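Local coordinates for 4-hydroxyphenylpyruvate dioxygenase (Pseudomonas putida, PDB 5HMQ), which catalyses the metal-dependent dehydration of 3-dehydroshikimate to protocatechuate in quinate and shikimate breakdown, using the sugar phosphate isomerase-like domain of a two-domain fusion, at residues Leu301-Asp306 and Pro362-Thr367. Residues are numbered along the deposited sequence; the frame is centred on the assembly and turned at random.
Sequences LEFAVD and PSLCAT
Between two antiparallel strands, Cys365 and Ala366 both face Glu302, forming a classic beta bulge in strand 363-367. Glu302 O accepts hydrogen bonds from Cys365 N (3.0 Å) and, weakly, Ala366 N (3.3 Å), while Glu302 N hydrogen-bonds Ala366 O. Past the bulge, Ala304 N hydrogen-bonds Ser363 O almost head-on (2.8 Å); the return hydrogen bond from Ser363 N to Ala304 O is weak. Packing is tight around Leu364: with CG anti to the backbone N (chi1 -176°), its CD1 makes a CH-pi contact over the Phe303 ring centre (4.2 Å to the centroid). Leu364 CD1 also lies 3.2 Å from Glu302 O and 3.7 Å from Leu301 CB. On the other face the extended Glu302 side chain passes Cys365 SG (3.6 Å from Glu302 CG); hydrogen bonds pair OE1 with Tyr412 OH and OE2 with Asn346 ND2. Side-chain packing slackens where Val305 CG1 and Pro362 CB are 4.2 Å apart, and partly exposed Asp306 takes no part, its OD1 capping Val309 N of helix 307-319. In the first VOC module, strand 341-346 flanks 301-304, 410-414 flanks 363-367, helix 352-360 covers Cys365, and second-module strands 440-450 and 520-528 pack on Leu301 and Leu364.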
loop_
_atom_site.group_PDB
_atom_site.type_symbol
_atom_site.label_atom_id
_atom_site.label_comp_id
_atom_site.label_asym_id
_atom_site.label_seq_id
_atom_site.Cartn_x
_atom_site.Cartn_y
_atom_site.Cartn_z
ATOM N N LEU C 301 14.932 17.856 -17.970
ATOM C CA LEU C 301 14.067 17.660 -16.818
ATOM C C LEU C 301 13.035 18.778 -16.788
ATOM O O LEU C 301 13.364 19.942 -17.035
ATOM C CB LEU C 301 14.875 17.658 -15.518
ATOM C CG LEU C 301 15.994 16.623 -15.371
ATOM C CD1 LEU C 301 16.694 16.783 -14.030
ATOM C CD2 LEU C 301 15.448 15.213 -15.516
ATOM N N GLU C 302 11.784 18.419 -16.514
ATOM C CA GLU C 302 10.693 19.382 -16.413
ATOM C C GLU C 302 10.181 19.399 -14.977
ATOM O O GLU C 302 9.706 18.377 -14.472
ATOM C CB GLU C 302 9.561 19.048 -17.383
ATOM C CG GLU C 302 8.432 20.072 -17.375
ATOM C CD GLU C 302 7.285 19.709 -18.305
ATOM O OE1 GLU C 302 7.360 18.655 -18.972
ATOM O OE2 GLU C 302 6.305 20.481 -18.366
ATOM N N PHE C 303 10.281 20.555 -14.327
ATOM C CA PHE C 303 9.825 20.724 -12.956
ATOM C C PHE C 303 8.515 21.497 -12.926
ATOM O O PHE C 303 8.337 22.473 -13.661
ATOM C CB PHE C 303 10.869 21.454 -12.107
ATOM C CG PHE C 303 12.030 20.595 -11.694
ATOM C CD1 PHE C 303 13.151 20.481 -12.501
ATOM C CD2 PHE C 303 12.004 19.910 -10.490
ATOM C CE1 PHE C 303 14.222 19.691 -12.114
ATOM C CE2 PHE C 303 13.068 19.121 -10.097
ATOM C CZ PHE C 303 14.180 19.011 -10.910
ATOM N N ALA C 304 7.600 21.055 -12.066
ATOM C CA ALA C 304 6.325 21.726 -11.862
ATOM C C ALA C 304 6.457 22.653 -10.662
ATOM O O ALA C 304 6.732 22.197 -9.547
ATOM C CB ALA C 304 5.200 20.715 -11.640
ATOM N N VAL C 305 6.262 23.950 -10.894
ATOM C CA VAL C 305 6.463 24.982 -9.883
ATOM C C VAL C 305 5.471 26.109 -10.137
ATOM O O VAL C 305 4.837 26.183 -11.191
ATOM C CB VAL C 305 7.904 25.545 -9.901
ATOM C CG1 VAL C 305 8.904 24.532 -9.362
ATOM C CG2 VAL C 305 8.284 25.972 -11.314
ATOM N N ASP C 306 5.342 27.000 -9.159
ATOM C CA ASP C 306 4.703 28.288 -9.362
ATOM C C ASP C 306 5.793 29.350 -9.504
ATOM O O ASP C 306 6.987 29.042 -9.519
ATOM C CB ASP C 306 3.711 28.592 -8.231
ATOM C CG ASP C 306 4.370 28.714 -6.863
ATOM O OD1 ASP C 306 5.615 28.713 -6.773
ATOM O OD2 ASP C 306 3.624 28.805 -5.863
ATOM N N PRO C 362 6.501 21.457 -5.435
ATOM C CA PRO C 362 7.626 21.515 -6.382
ATOM C C PRO C 362 8.207 20.127 -6.592
ATOM O O PRO C 362 8.636 19.464 -5.646
ATOM C CB PRO C 362 8.621 22.462 -5.700
ATOM C CG PRO C 362 8.257 22.432 -4.257
ATOM C CD PRO C 362 6.783 22.180 -4.184
ATOM N N SER C 363 8.220 19.687 -7.846
ATOM C CA SER C 363 8.493 18.287 -8.136
ATOM C C SER C 363 8.860 18.132 -9.604
ATOM O O SER C 363 8.645 19.030 -10.422
ATOM C CB SER C 363 7.281 17.417 -7.794
ATOM O OG SER C 363 6.118 17.926 -8.425
ATOM N N LEU C 364 9.414 16.966 -9.926
ATOM C CA LEU C 364 9.690 16.606 -11.311
ATOM C C LEU C 364 8.424 16.018 -11.918
ATOM O O LEU C 364 7.997 14.920 -11.544
ATOM C CB LEU C 364 10.844 15.613 -11.393
ATOM C CG LEU C 364 11.298 15.236 -12.805
ATOM C CD1 LEU C 364 12.016 16.403 -13.461
ATOM C CD2 LEU C 364 12.186 14.004 -12.780
ATOM N N CYS C 365 7.815 16.747 -12.847
ATOM C CA CYS C 365 6.586 16.293 -13.475
ATOM C C CYS C 365 6.826 15.562 -14.787
ATOM O O CYS C 365 5.899 14.924 -15.296
ATOM C CB CYS C 365 5.637 17.474 -13.713
ATOM S SG CYS C 365 6.234 18.703 -14.889
ATOM N N ALA C 366 8.030 15.640 -15.350
ATOM C CA ALA C 366 8.306 14.943 -16.597
ATOM C C ALA C 366 9.806 14.872 -16.831
ATOM O O ALA C 366 10.570 15.708 -16.341
ATOM C CB ALA C 366 7.621 15.627 -17.782
ATOM N N THR C 367 10.212 13.858 -17.591
ATOM C CA THR C 367 11.587 13.694 -18.038
ATOM C C THR C 367 11.580 13.380 -19.522
ATOM O O THR C 367 10.904 12.440 -19.956
ATOM C CB THR C 367 12.306 12.574 -17.278
ATOM O OG1 THR C 367 12.359 12.896 -15.885
ATOM C CG2 THR C 367 13.721 12.394 -17.807
#